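Local coordinates for glycosyl hydrolase, family 38 (Enterococcus faecalis, PDB 3LVT), which probably acts as a family 38 glycoside hydrolase with alpha-mannosidase activity, removing mannose from carbohydrates, at residues S51-G56 against P120-Y125; Q389-I394 against T804-A809; I583-V588 against Q608-P613. All blocks are in the same frame, centred on the assembly; numbering follows the deposited sequence.

Contact 1: residues S51-G56 against P120-Y125; sequences SFHLDG and PVQLGY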
ATOM      1  N   SER A  51      -0.874   8.525 -35.821  1.00 59.05           N
ATOM      2  CA  SER A  51      -1.045   7.634 -34.679  1.00 58.12           C
ATOM      3  C   SER A  51      -2.015   8.188 -33.643  1.00 57.58           C
ATOM      4  O   SER A  51      -2.276   9.375 -33.606  1.00 57.25           O
ATOM      5  CB  SER A  51       0.306   7.378 -33.987  1.00 58.17           C
ATOM      6  OG  SER A  51       0.954   8.597 -33.639  1.00 57.42           O
ATOM      7  N   PHE A  52      -2.448   7.338 -32.738  1.00 57.05           N
ATOM      8  CA  PHE A  52      -3.170   7.789 -31.589  1.00 56.48           C
ATOM      9  C   PHE A  52      -2.481   7.355 -30.312  1.00 56.15           C
ATOM     10  O   PHE A  52      -1.859   6.340 -30.266  1.00 55.98           O
ATOM     11  CB  PHE A  52      -4.564   7.246 -31.632  1.00 56.55           C
ATOM     12  CG  PHE A  52      -5.448   7.853 -30.643  1.00 56.67           C
ATOM     13  CD1 PHE A  52      -6.075   9.025 -30.903  1.00 56.31           C
ATOM     14  CD2 PHE A  52      -5.641   7.258 -29.434  1.00 57.68           C
ATOM     15  CE1 PHE A  52      -6.872   9.586 -29.986  1.00 58.12           C
ATOM     16  CE2 PHE A  52      -6.446   7.818 -28.518  1.00 56.66           C
ATOM     17  CZ  PHE A  52      -7.057   8.982 -28.788  1.00 57.10           C
ATOM     18  N   HIS A  53      -2.585   8.151 -29.272  1.00 55.97           N
ATOM     19  CA  HIS A  53      -1.935   7.822 -28.026  1.00 56.22           C
ATOM     20  C   HIS A  53      -2.899   7.251 -27.024  1.00 56.36           C
ATOM     21  O   HIS A  53      -3.750   7.933 -26.510  1.00 56.03           O
ATOM     22  CB  HIS A  53      -1.209   9.015 -27.429  1.00 56.27           C
ATOM     23  CG  HIS A  53      -0.138   8.626 -26.474  1.00 56.97           C
ATOM     24  ND1 HIS A  53       1.040   8.055 -26.879  1.00 56.48           N
ATOM     25  CD2 HIS A  53      -0.085   8.679 -25.129  1.00 56.84           C
ATOM     26  CE1 HIS A  53       1.783   7.796 -25.829  1.00 55.89           C
ATOM     27  NE2 HIS A  53       1.122   8.161 -24.755  1.00 57.17           N
ATOM     28  N   LEU A  54      -2.728   5.977 -26.746  1.00 56.74           N
ATOM     29  CA  LEU A  54      -3.681   5.229 -25.982  1.00 57.19           C
ATOM     30  C   LEU A  54      -3.477   5.320 -24.510  1.00 57.50           C
ATOM     31  O   LEU A  54      -3.531   4.342 -23.825  1.00 57.71           O
ATOM     32  CB  LEU A  54      -3.612   3.777 -26.373  1.00 57.16           C
ATOM     33  CG  LEU A  54      -4.915   3.097 -26.735  1.00 57.17           C
ATOM     34  CD1 LEU A  54      -4.923   1.719 -26.212  1.00 55.86           C
ATOM     35  CD2 LEU A  54      -6.101   3.844 -26.281  1.00 56.17           C
ATOM     36  N   ASP A  55      -3.214   6.508 -24.033  1.00 58.07           N
ATOM     37  CA  ASP A  55      -3.531   6.850 -22.694  1.00 58.67           C
ATOM     38  C   ASP A  55      -2.653   6.277 -21.575  1.00 58.04           C
ATOM     39  O   ASP A  55      -2.998   6.358 -20.428  1.00 57.76           O
ATOM     40  CB  ASP A  55      -4.965   6.445 -22.517  1.00 59.60           C
ATOM     41  CG  ASP A  55      -5.552   7.052 -21.361  1.00 62.29           C
ATOM     42  OD1 ASP A  55      -4.808   7.749 -20.684  1.00 64.09           O
ATOM     43  OD2 ASP A  55      -6.738   6.847 -21.111  1.00 66.86           O
ATOM     44  N   GLY A  56      -1.514   5.708 -21.920  1.00 56.99           N
ATOM     45  CA  GLY A  56      -0.523   5.295 -20.952  1.00 56.53           C
ATOM     46  C   GLY A  56      -0.692   3.986 -20.221  1.00 56.33           C
ATOM     47  O   GLY A  56       0.043   3.691 -19.308  1.00 56.18           O
ATOM     48  N   PRO A 120       6.894  -0.880 -28.675  1.00 68.88           N
ATOM     49  CA  PRO A 120       8.078  -0.323 -28.045  1.00 68.51           C
ATOM     50  C   PRO A 120       7.633   0.512 -26.865  1.00 68.04           C
ATOM     51  O   PRO A 120       6.465   0.890 -26.772  1.00 68.20           O
ATOM     52  CB  PRO A 120       8.646   0.586 -29.125  1.00 68.86           C
ATOM     53  CG  PRO A 120       7.405   1.079 -29.867  1.00 69.21           C
ATOM     54  CD  PRO A 120       6.476  -0.113 -29.869  1.00 69.12           C
ATOM     55  N   VAL A 121       8.572   0.815 -25.989  1.00 67.48           N
ATOM     56  CA  VAL A 121       8.295   1.545 -24.763  1.00 66.69           C
ATOM     57  C   VAL A 121       7.913   3.007 -25.012  1.00 65.98           C
ATOM     58  O   VAL A 121       8.634   3.740 -25.701  1.00 65.97           O
ATOM     59  CB  VAL A 121       9.510   1.462 -23.821  1.00 66.60           C
ATOM     60  CG1 VAL A 121       9.154   1.972 -22.460  1.00 67.00           C
ATOM     61  CG2 VAL A 121       9.980   0.020 -23.715  1.00 66.77           C
ATOM     62  N   GLN A 122       6.776   3.408 -24.440  1.00 65.04           N
ATOM     63  CA  GLN A 122       6.330   4.807 -24.426  1.00 64.64           C
ATOM     64  C   GLN A 122       6.825   5.533 -23.193  1.00 64.71           C
ATOM     65  O   GLN A 122       7.177   4.908 -22.203  1.00 65.21           O
ATOM     66  CB  GLN A 122       4.805   4.893 -24.442  1.00 63.99           C
ATOM     67  CG  GLN A 122       4.170   4.306 -25.669  1.00 63.68           C
ATOM     68  CD  GLN A 122       4.795   4.828 -26.937  1.00 63.18           C
ATOM     69  OE1 GLN A 122       5.537   4.115 -27.610  1.00 64.26           O
ATOM     70  NE2 GLN A 122       4.524   6.085 -27.262  1.00 62.75           N
ATOM     71  N   LEU A 123       6.836   6.857 -23.244  1.00 64.82           N
ATOM     72  CA  LEU A 123       7.077   7.648 -22.054  1.00 65.06           C
ATOM     73  C   LEU A 123       6.064   7.293 -20.965  1.00 65.61           C
ATOM     74  O   LEU A 123       4.967   6.792 -21.268  1.00 65.99           O
ATOM     75  CB  LEU A 123       6.985   9.149 -22.369  1.00 65.12           C
ATOM     76  CG  LEU A 123       5.842   9.814 -23.164  1.00 64.59           C
ATOM     77  CD1 LEU A 123       4.446   9.575 -22.628  1.00 63.12           C
ATOM     78  CD2 LEU A 123       6.113  11.297 -23.200  1.00 64.72           C
ATOM     79  N   GLY A 124       6.437   7.545 -19.706  1.00 65.74           N
ATOM     80  CA  GLY A 124       5.497   7.522 -18.592  1.00 65.67           C
ATOM     81  C   GLY A 124       4.501   8.638 -18.807  1.00 65.93           C
ATOM     82  O   GLY A 124       4.856   9.709 -19.292  1.00 66.32           O
ATOM     83  N   TYR A 125       3.249   8.395 -18.459  1.00 66.09           N
ATOM     84  CA  TYR A 125       2.178   9.315 -18.810  1.00 66.43           C
ATOM     85  C   TYR A 125       1.367   9.662 -17.579  1.00 66.71           C
ATOM     86  O   TYR A 125       0.896   8.768 -16.886  1.00 67.14           O
ATOM     87  CB  TYR A 125       1.312   8.653 -19.871  1.00 66.46           C
ATOM     88  CG  TYR A 125       0.254   9.517 -20.513  1.00 66.39           C
ATOM     89  CD1 TYR A 125       0.580  10.617 -21.308  1.00 65.61           C
ATOM     90  CD2 TYR A 125      -1.079   9.191 -20.376  1.00 67.24           C
ATOM     91  CE1 TYR A 125      -0.422  11.384 -21.914  1.00 65.83           C
ATOM     92  CE2 TYR A 125      -2.077   9.948 -20.977  1.00 67.32           C
ATOM     93  CZ  TYR A 125      -1.750  11.029 -21.738  1.00 66.36           C
ATOM     94  OH  TYR A 125      -2.790  11.728 -22.300  1.00 67.54           O
TER
HETATM   95  O   HOH W   1       2.283   6.427 -22.682  1.00 42.01           O

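Contact 2: residues Q389-I394 against T804-A809; sequences QLTEAI and TAATTA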
ATOM      1  N   GLN A 389       3.803 -27.307   0.647  1.00 60.37           N
ATOM      2  CA  GLN A 389       4.893 -27.872  -0.157  1.00 60.82           C
ATOM      3  C   GLN A 389       6.211 -27.810   0.598  1.00 60.82           C
ATOM      4  O   GLN A 389       7.102 -28.656   0.422  1.00 60.53           O
ATOM      5  CB  GLN A 389       5.037 -27.098  -1.470  1.00 60.79           C
ATOM      6  CG  GLN A 389       4.085 -27.555  -2.570  1.00 62.84           C
ATOM      7  CD  GLN A 389       3.620 -26.433  -3.507  1.00 66.03           C
ATOM      8  OE1 GLN A 389       3.985 -25.259  -3.352  1.00 67.56           O
ATOM      9  NE2 GLN A 389       2.794 -26.798  -4.483  1.00 66.69           N
ATOM     10  N   LEU A 390       6.294 -26.799   1.453  1.00 60.78           N
ATOM     11  CA  LEU A 390       7.498 -26.408   2.121  1.00 60.70           C
ATOM     12  C   LEU A 390       7.640 -27.170   3.441  1.00 61.22           C
ATOM     13  O   LEU A 390       8.735 -27.608   3.789  1.00 61.08           O
ATOM     14  CB  LEU A 390       7.440 -24.908   2.345  1.00 60.24           C
ATOM     15  CG  LEU A 390       8.689 -24.041   2.383  1.00 61.11           C
ATOM     16  CD1 LEU A 390       9.731 -24.391   1.322  1.00 61.53           C
ATOM     17  CD2 LEU A 390       8.261 -22.591   2.244  1.00 61.40           C
ATOM     18  N   THR A 391       6.530 -27.349   4.152  1.00 61.67           N
ATOM     19  CA  THR A 391       6.549 -28.031   5.430  1.00 62.12           C
ATOM     20  C   THR A 391       6.645 -29.522   5.216  1.00 62.78           C
ATOM     21  O   THR A 391       7.271 -30.228   6.018  1.00 63.45           O
ATOM     22  CB  THR A 391       5.298 -27.743   6.283  1.00 62.00           C
ATOM     23  OG1 THR A 391       4.131 -27.881   5.474  1.00 62.44           O
ATOM     24  CG2 THR A 391       5.351 -26.350   6.862  1.00 61.64           C
ATOM     25  N   GLU A 392       6.017 -30.000   4.139  1.00 63.01           N
ATOM     26  CA  GLU A 392       6.079 -31.412   3.754  1.00 63.22           C
ATOM     27  C   GLU A 392       7.531 -31.855   3.527  1.00 62.79           C
ATOM     28  O   GLU A 392       7.873 -32.995   3.788  1.00 63.21           O
ATOM     29  CB  GLU A 392       5.281 -31.652   2.476  1.00 63.46           C
ATOM     30  CG  GLU A 392       4.595 -32.989   2.405  1.00 66.15           C
ATOM     31  CD  GLU A 392       3.303 -33.024   3.223  1.00 70.25           C
ATOM     32  OE1 GLU A 392       2.415 -32.176   2.953  1.00 70.43           O
ATOM     33  OE2 GLU A 392       3.171 -33.902   4.128  1.00 72.36           O
ATOM     34  N   ALA A 393       8.371 -30.948   3.045  1.00 62.08           N
ATOM     35  CA  ALA A 393       9.761 -31.265   2.751  1.00 61.91           C
ATOM     36  C   ALA A 393      10.690 -31.120   3.966  1.00 61.80           C
ATOM     37  O   ALA A 393      11.877 -31.485   3.916  1.00 61.15           O
ATOM     38  CB  ALA A 393      10.262 -30.415   1.589  1.00 61.63           C
ATOM     39  N   ILE A 394      10.149 -30.577   5.050  1.00 61.88           N
ATOM     40  CA  ILE A 394      10.945 -30.371   6.248  1.00 62.08           C
ATOM     41  C   ILE A 394      11.025 -31.700   7.010  1.00 62.87           C
ATOM     42  O   ILE A 394      10.033 -32.435   7.105  1.00 62.48           O
ATOM     43  CB  ILE A 394      10.392 -29.214   7.117  1.00 61.80           C
ATOM     44  CG1 ILE A 394      10.517 -27.895   6.364  1.00 60.02           C
ATOM     45  CG2 ILE A 394      11.122 -29.126   8.476  1.00 61.85           C
ATOM     46  CD1 ILE A 394       9.852 -26.727   7.030  1.00 57.32           C
ATOM     47  N   THR A 804       4.172 -16.745   9.714  1.00 55.39           N
ATOM     48  CA  THR A 804       3.259 -17.724   9.165  1.00 55.48           C
ATOM     49  C   THR A 804       3.493 -18.964   9.984  1.00 55.68           C
ATOM     50  O   THR A 804       4.640 -19.330  10.283  1.00 55.78           O
ATOM     51  CB  THR A 804       3.561 -18.049   7.703  1.00 55.74           C
ATOM     52  OG1 THR A 804       4.222 -16.938   7.085  1.00 57.33           O
ATOM     53  CG2 THR A 804       2.277 -18.352   6.947  1.00 55.86           C
ATOM     54  N   ALA A 805       2.399 -19.597  10.370  1.00 55.55           N
ATOM     55  CA  ALA A 805       2.468 -20.757  11.204  1.00 55.55           C
ATOM     56  C   ALA A 805       1.707 -21.878  10.513  1.00 56.29           C
ATOM     57  O   ALA A 805       0.524 -21.737  10.158  1.00 55.94           O
ATOM     58  CB  ALA A 805       1.881 -20.460  12.546  1.00 55.25           C
ATOM     59  N   ALA A 806       2.396 -22.995  10.299  1.00 56.60           N
ATOM     60  CA  ALA A 806       1.733 -24.155   9.754  1.00 56.71           C
ATOM     61  C   ALA A 806       2.089 -25.358  10.583  1.00 56.76           C
ATOM     62  O   ALA A 806       3.204 -25.466  11.069  1.00 57.27           O
ATOM     63  CB  ALA A 806       2.114 -24.357   8.299  1.00 56.80           C
ATOM     64  N   THR A 807       1.118 -26.234  10.765  1.00 56.93           N
ATOM     65  CA  THR A 807       1.331 -27.530  11.370  1.00 57.55           C
ATOM     66  C   THR A 807       1.749 -28.520  10.277  1.00 58.62           C
ATOM     67  O   THR A 807       1.553 -28.240   9.082  1.00 59.02           O
ATOM     68  CB  THR A 807       0.047 -28.039  12.079  1.00 57.27           C
ATOM     69  OG1 THR A 807      -1.035 -28.107  11.141  1.00 56.66           O
ATOM     70  CG2 THR A 807      -0.343 -27.107  13.203  1.00 56.52           C
ATOM     71  N   THR A 808       2.354 -29.642  10.692  1.00 59.43           N
ATOM     72  CA  THR A 808       2.584 -30.809   9.829  1.00 60.60           C
ATOM     73  C   THR A 808       2.609 -32.103  10.636  1.00 61.14           C
ATOM     74  O   THR A 808       2.661 -32.094  11.869  1.00 61.48           O
ATOM     75  CB  THR A 808       3.932 -30.765   9.071  1.00 60.80           C
ATOM     76  OG1 THR A 808       4.566 -29.497   9.251  1.00 62.49           O
ATOM     77  CG2 THR A 808       3.742 -31.058   7.575  1.00 61.20           C
ATOM     78  N   ALA A 809       2.587 -33.216   9.917  1.00 61.61           N
ATOM     79  CA  ALA A 809       2.780 -34.524  10.507  1.00 62.28           C
ATOM     80  C   ALA A 809       4.271 -34.777  10.779  1.00 62.83           C
ATOM     81  O   ALA A 809       5.143 -34.013  10.318  1.00 62.16           O
ATOM     82  CB  ALA A 809       2.213 -35.597   9.561  1.00 62.11           C
TER

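Contact 3: residues I583-V588 against Q608-P613; sequences ITTENV and QTVMLP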
ATOM      1  N   ILE A 583     -15.155  17.237  20.210  1.00 53.57           N
ATOM      2  CA  ILE A 583     -15.223  16.432  21.426  1.00 53.22           C
ATOM      3  C   ILE A 583     -13.953  15.593  21.591  1.00 52.82           C
ATOM      4  O   ILE A 583     -13.351  15.150  20.619  1.00 52.97           O
ATOM      5  CB  ILE A 583     -16.418  15.467  21.416  1.00 53.27           C
ATOM      6  CG1 ILE A 583     -17.607  16.051  20.633  1.00 54.46           C
ATOM      7  CG2 ILE A 583     -16.769  15.045  22.834  1.00 52.97           C
ATOM      8  CD1 ILE A 583     -18.657  16.796  21.444  1.00 56.35           C
ATOM      9  N   THR A 584     -13.593  15.334  22.840  1.00 52.68           N
ATOM     10  CA  THR A 584     -12.319  14.736  23.204  1.00 51.99           C
ATOM     11  C   THR A 584     -12.552  13.808  24.385  1.00 51.87           C
ATOM     12  O   THR A 584     -13.537  13.975  25.118  1.00 51.58           O
ATOM     13  CB  THR A 584     -11.308  15.881  23.505  1.00 51.88           C
ATOM     14  OG1 THR A 584     -10.239  15.855  22.558  1.00 52.71           O
ATOM     15  CG2 THR A 584     -10.747  15.810  24.864  1.00 51.75           C
ATOM     16  N   THR A 585     -11.675  12.819  24.556  1.00 51.96           N
ATOM     17  CA  THR A 585     -11.718  11.939  25.734  1.00 52.33           C
ATOM     18  C   THR A 585     -10.861  12.403  26.905  1.00 52.58           C
ATOM     19  O   THR A 585     -10.557  11.616  27.799  1.00 52.62           O
ATOM     20  CB  THR A 585     -11.282  10.490  25.416  1.00 52.23           C
ATOM     21  OG1 THR A 585      -9.969  10.489  24.827  1.00 52.31           O
ATOM     22  CG2 THR A 585     -12.298   9.820  24.522  1.00 51.98           C
ATOM     23  N   GLU A 586     -10.491  13.671  26.904  1.00 53.35           N
ATOM     24  CA  GLU A 586      -9.673  14.269  27.964  1.00 54.75           C
ATOM     25  C   GLU A 586     -10.347  14.365  29.328  1.00 54.44           C
ATOM     26  O   GLU A 586      -9.667  14.320  30.343  1.00 54.69           O
ATOM     27  CB  GLU A 586      -9.232  15.665  27.542  1.00 55.07           C
ATOM     28  CG  GLU A 586      -8.173  16.279  28.404  1.00 58.57           C
ATOM     29  CD  GLU A 586      -7.543  17.501  27.748  1.00 64.81           C
ATOM     30  OE1 GLU A 586      -7.944  17.858  26.591  1.00 64.87           O
ATOM     31  OE2 GLU A 586      -6.635  18.093  28.398  1.00 66.88           O
ATOM     32  N   ASN A 587     -11.663  14.520  29.366  1.00 54.13           N
ATOM     33  CA  ASN A 587     -12.337  14.604  30.654  1.00 54.37           C
ATOM     34  C   ASN A 587     -13.389  13.526  30.841  1.00 54.02           C
ATOM     35  O   ASN A 587     -14.298  13.634  31.654  1.00 53.77           O
ATOM     36  CB  ASN A 587     -12.843  16.017  30.927  1.00 54.49           C
ATOM     37  CG  ASN A 587     -11.699  16.992  31.221  1.00 56.28           C
ATOM     38  OD1 ASN A 587     -11.569  18.026  30.552  1.00 57.53           O
ATOM     39  ND2 ASN A 587     -10.850  16.656  32.217  1.00 55.79           N
ATOM     40  N   VAL A 588     -13.182  12.455  30.094  1.00 54.03           N
ATOM     41  CA  VAL A 588     -13.947  11.234  30.175  1.00 53.87           C
ATOM     42  C   VAL A 588     -13.342  10.305  31.211  1.00 53.90           C
ATOM     43  O   VAL A 588     -12.136  10.256  31.391  1.00 54.36           O
ATOM     44  CB  VAL A 588     -13.926  10.552  28.811  1.00 54.07           C
ATOM     45  CG1 VAL A 588     -13.925   9.039  28.944  1.00 53.97           C
ATOM     46  CG2 VAL A 588     -15.088  11.064  27.951  1.00 54.03           C
ATOM     47  N   GLN A 608     -14.198   3.937  26.463  1.00 48.19           N
ATOM     48  CA  GLN A 608     -14.628   5.324  26.603  1.00 48.65           C
ATOM     49  C   GLN A 608     -15.987   5.570  25.935  1.00 48.89           C
ATOM     50  O   GLN A 608     -16.216   5.182  24.783  1.00 49.10           O
ATOM     51  CB  GLN A 608     -13.581   6.263  25.988  1.00 48.57           C
ATOM     52  CG  GLN A 608     -12.337   6.498  26.827  1.00 47.62           C
ATOM     53  CD  GLN A 608     -11.068   6.415  26.008  1.00 46.67           C
ATOM     54  OE1 GLN A 608     -11.035   5.768  24.968  1.00 46.53           O
ATOM     55  NE2 GLN A 608     -10.006   7.054  26.485  1.00 46.63           N
ATOM     56  N   THR A 609     -16.874   6.223  26.673  1.00 49.48           N
ATOM     57  CA  THR A 609     -18.120   6.757  26.119  1.00 50.00           C
ATOM     58  C   THR A 609     -18.060   8.270  25.987  1.00 49.65           C
ATOM     59  O   THR A 609     -17.926   8.982  26.966  1.00 49.78           O
ATOM     60  CB  THR A 609     -19.322   6.409  26.994  1.00 50.05           C
ATOM     61  OG1 THR A 609     -19.392   4.992  27.126  1.00 51.02           O
ATOM     62  CG2 THR A 609     -20.612   6.895  26.338  1.00 51.98           C
ATOM     63  N   VAL A 610     -18.145   8.746  24.760  1.00 49.71           N
ATOM     64  CA  VAL A 610     -18.314  10.157  24.509  1.00 50.00           C
ATOM     65  C   VAL A 610     -19.732  10.392  23.998  1.00 50.25           C
ATOM     66  O   VAL A 610     -20.362   9.488  23.455  1.00 50.75           O
ATOM     67  CB  VAL A 610     -17.270  10.677  23.505  1.00 50.16           C
ATOM     68  CG1 VAL A 610     -15.871  10.613  24.117  1.00 49.61           C
ATOM     69  CG2 VAL A 610     -17.320   9.898  22.200  1.00 49.61           C
HETATM   70  N   MSE A 611     -20.240  11.595  24.187  1.00 50.44           N
HETATM   71  CA  MSE A 611     -21.577  11.934  23.698  1.00 50.73           C
HETATM   72  C   MSE A 611     -21.426  12.706  22.403  1.00 48.79           C
HETATM   73  O   MSE A 611     -20.951  13.843  22.396  1.00 48.35           O
HETATM   74  CB  MSE A 611     -22.316  12.793  24.729  1.00 52.22           C
HETATM   75  CG  MSE A 611     -22.553  12.100  26.053  1.00 58.36           C
HETATM   76 SE   MSE A 611     -23.792  10.576  25.867  1.00 78.78          SE
HETATM   77  CE  MSE A 611     -25.235  11.420  24.781  1.00 68.04           C
ATOM     78  N   LEU A 612     -21.825  12.097  21.303  1.00 46.92           N
ATOM     79  CA  LEU A 612     -21.597  12.707  20.012  1.00 45.22           C
ATOM     80  C   LEU A 612     -22.878  13.077  19.297  1.00 44.89           C
ATOM     81  O   LEU A 612     -23.882  12.362  19.413  1.00 44.43           O
ATOM     82  CB  LEU A 612     -20.764  11.779  19.134  1.00 45.07           C
ATOM     83  CG  LEU A 612     -19.333  11.519  19.611  1.00 43.24           C
ATOM     84  CD1 LEU A 612     -18.561  10.619  18.646  1.00 41.58           C
ATOM     85  CD2 LEU A 612     -18.613  12.831  19.717  1.00 42.77           C
ATOM     86  N   PRO A 613     -22.854  14.208  18.558  1.00 44.58           N
ATOM     87  CA  PRO A 613     -23.957  14.541  17.646  1.00 44.29           C
ATOM     88  C   PRO A 613     -24.229  13.357  16.743  1.00 44.05           C
ATOM     89  O   PRO A 613     -23.285  12.668  16.337  1.00 43.80           O
ATOM     90  CB  PRO A 613     -23.407  15.720  16.835  1.00 44.10           C
ATOM     91  CG  PRO A 613     -22.435  16.355  17.779  1.00 43.96           C
ATOM     92  CD  PRO A 613     -21.813  15.254  18.559  1.00 43.95           C
TER

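Contact 1: residues S51-G56 against P120-Y125
His53 and Tyr125 meet as a T-shaped pair: the imidazole turns its edge, at CD2, toward one face of the phenol ring, nearer the rim than the middle. The centroids lie 5.3 Å apart with the planes at 62°. Both side chains extend toward each other with CG anti to the backbone N (chi1 -158° for His53 and -172° for Tyr125), which brings the rings together across the gap. The amide end of Gln122, on a chain bent at chi2, lies at another part of the imidazole edge, near its plane, while CD1 of Leu123 comes obliquely to 4.2 Å from His53 NE2. A water bridges His53 NE2 (2.9 Å) and Leu123 O (3.1 Å). In the alpha/beta N-terminal domain of family 38, this joins strand 52-53, parallel to strand 84-85, and the residues after it to the start of strand 124-126 in a different sheet, with Phe263 giving His53 a second edge-to-face partner. The Asp55 carboxylate stands almost perpendicular to the phenol ring, OD1 being 3.5 Å from Tyr125 CE2. Beside it Gly56, at positive phi, passes close to the root of the tyrosine, its CA 4.0 Å from Tyr125 CB.

Contact 2: residues Q389-I394 against T804-A809
Thr391 and Thr808 carry this contact, their short branched side chains set at a slant to one another. Thr808 points its hydroxyl at the carbon part of its partner: OG1 lies 3.5 Å from Thr391 CB and 4.0 Å from Thr391 CG2. Its methyl takes the neighbouring place, with CG2 3.8 Å from Thr391 OG1, so the two side chains meet by van der Waals contact of methyl, methine and hydroxyl groups. Two residues earlier, within the strand, the methyl of Ala806 touches that of Thr391, CB to CG2 at 4.1 Å. At the exposed border the Thr808 methyl also reaches the helix backbone, CG2 standing 4.3 Å from Glu392 N.

What sets Thr391 in this position is its own helix. OG1 lies between the backbone N and the carbonyl carbon (chi1 47°) and is hydrogen-bonded to Thr387 O one turn earlier; CG2, anti to the carbonyl carbon, is thereby presented to Ala806. The hydroxyl thus has its polar partner within the helix, although Thr808 borders it. Nearby, Thr391 O receives a weak hydrogen bond from His811 NE2, and Ala809 O is bonded to Thr396 OG1; the first ties the last turn of the helix, the second the chain after it, to the residues that follow the strand.

Strand 804-807 is paired edge to edge, antiparallel, with strand 404-410, where Ala806 bonds to Val407 through the backbone. The C-terminal part of helix 362-392 lies over one face of the sheet formed by strands 804-807, 404-410 and 503-511, with Leu390 on Phe409, Ile394 just after it on Val407 and on strand 503-511, and helix 304-332 packing on Leu390 and Ala393.

Contact 3: residues I583-V588 against Q608-P613
Ile583 lies alongside Leu612, the two side chains sliding past each other in opposite directions, with CG1 3.5 Å from Leu612 CD2. Its CD1 reaches on to the backbone, 3.9 Å from Met611 O (a selenomethionine here), and CG2, anti to the backbone N, faces Val610 CB. Thr584 turns its side chain away and adds little beyond its carbonyl oxygen near Val610 CG1. At Thr585 the methyl does the touching: CG2 comes to 3.7 Å from Val610 CG1 and 3.9 Å from Gln608 CD, crossing the glutamine chain at about a right angle. Thr585 OG1 is hydrogen-bonded to Phe562 N and Gln608 NE2 to Asn542 O, so each has a partner outside the contact. After Glu586 and Asn587, Val588 closes the row with both branches: CG1 rests 3.7 Å from Gln608 CG, and CG2 lies 3.9 Å from Val610 CG1. Val610 thus receives Ile583, Thr585 and Val588 together. Strand 583-584 pairs with strand 555-566, whereas strand 601-613 pairs with strand 641-653, so the segments meet mainly through side chains, face to face between two antiparallel sheets, consistent with the beta-sandwich of the galactose mutarotase-like C-terminal domain of family 38.

How the contacts relate
The three contacts lie far apart in the one chain and do not touch one another. Contact 1 belongs to the N-terminal domain and is complete before the other two begin; its centre is about 46 Å from that of contact 2 and about 53 Å from that of contact 3, which lies on the opposite side of the chain's centre. Contacts 2 and 3 have centres about 48 Å apart and nearest atoms about 31 Å apart. Contact 2 brings together segments 410 residues apart, and contact 3 forms wholly within that long excursion. All three lie away from the calcium site at Asn250, Phe253 and Tyr256.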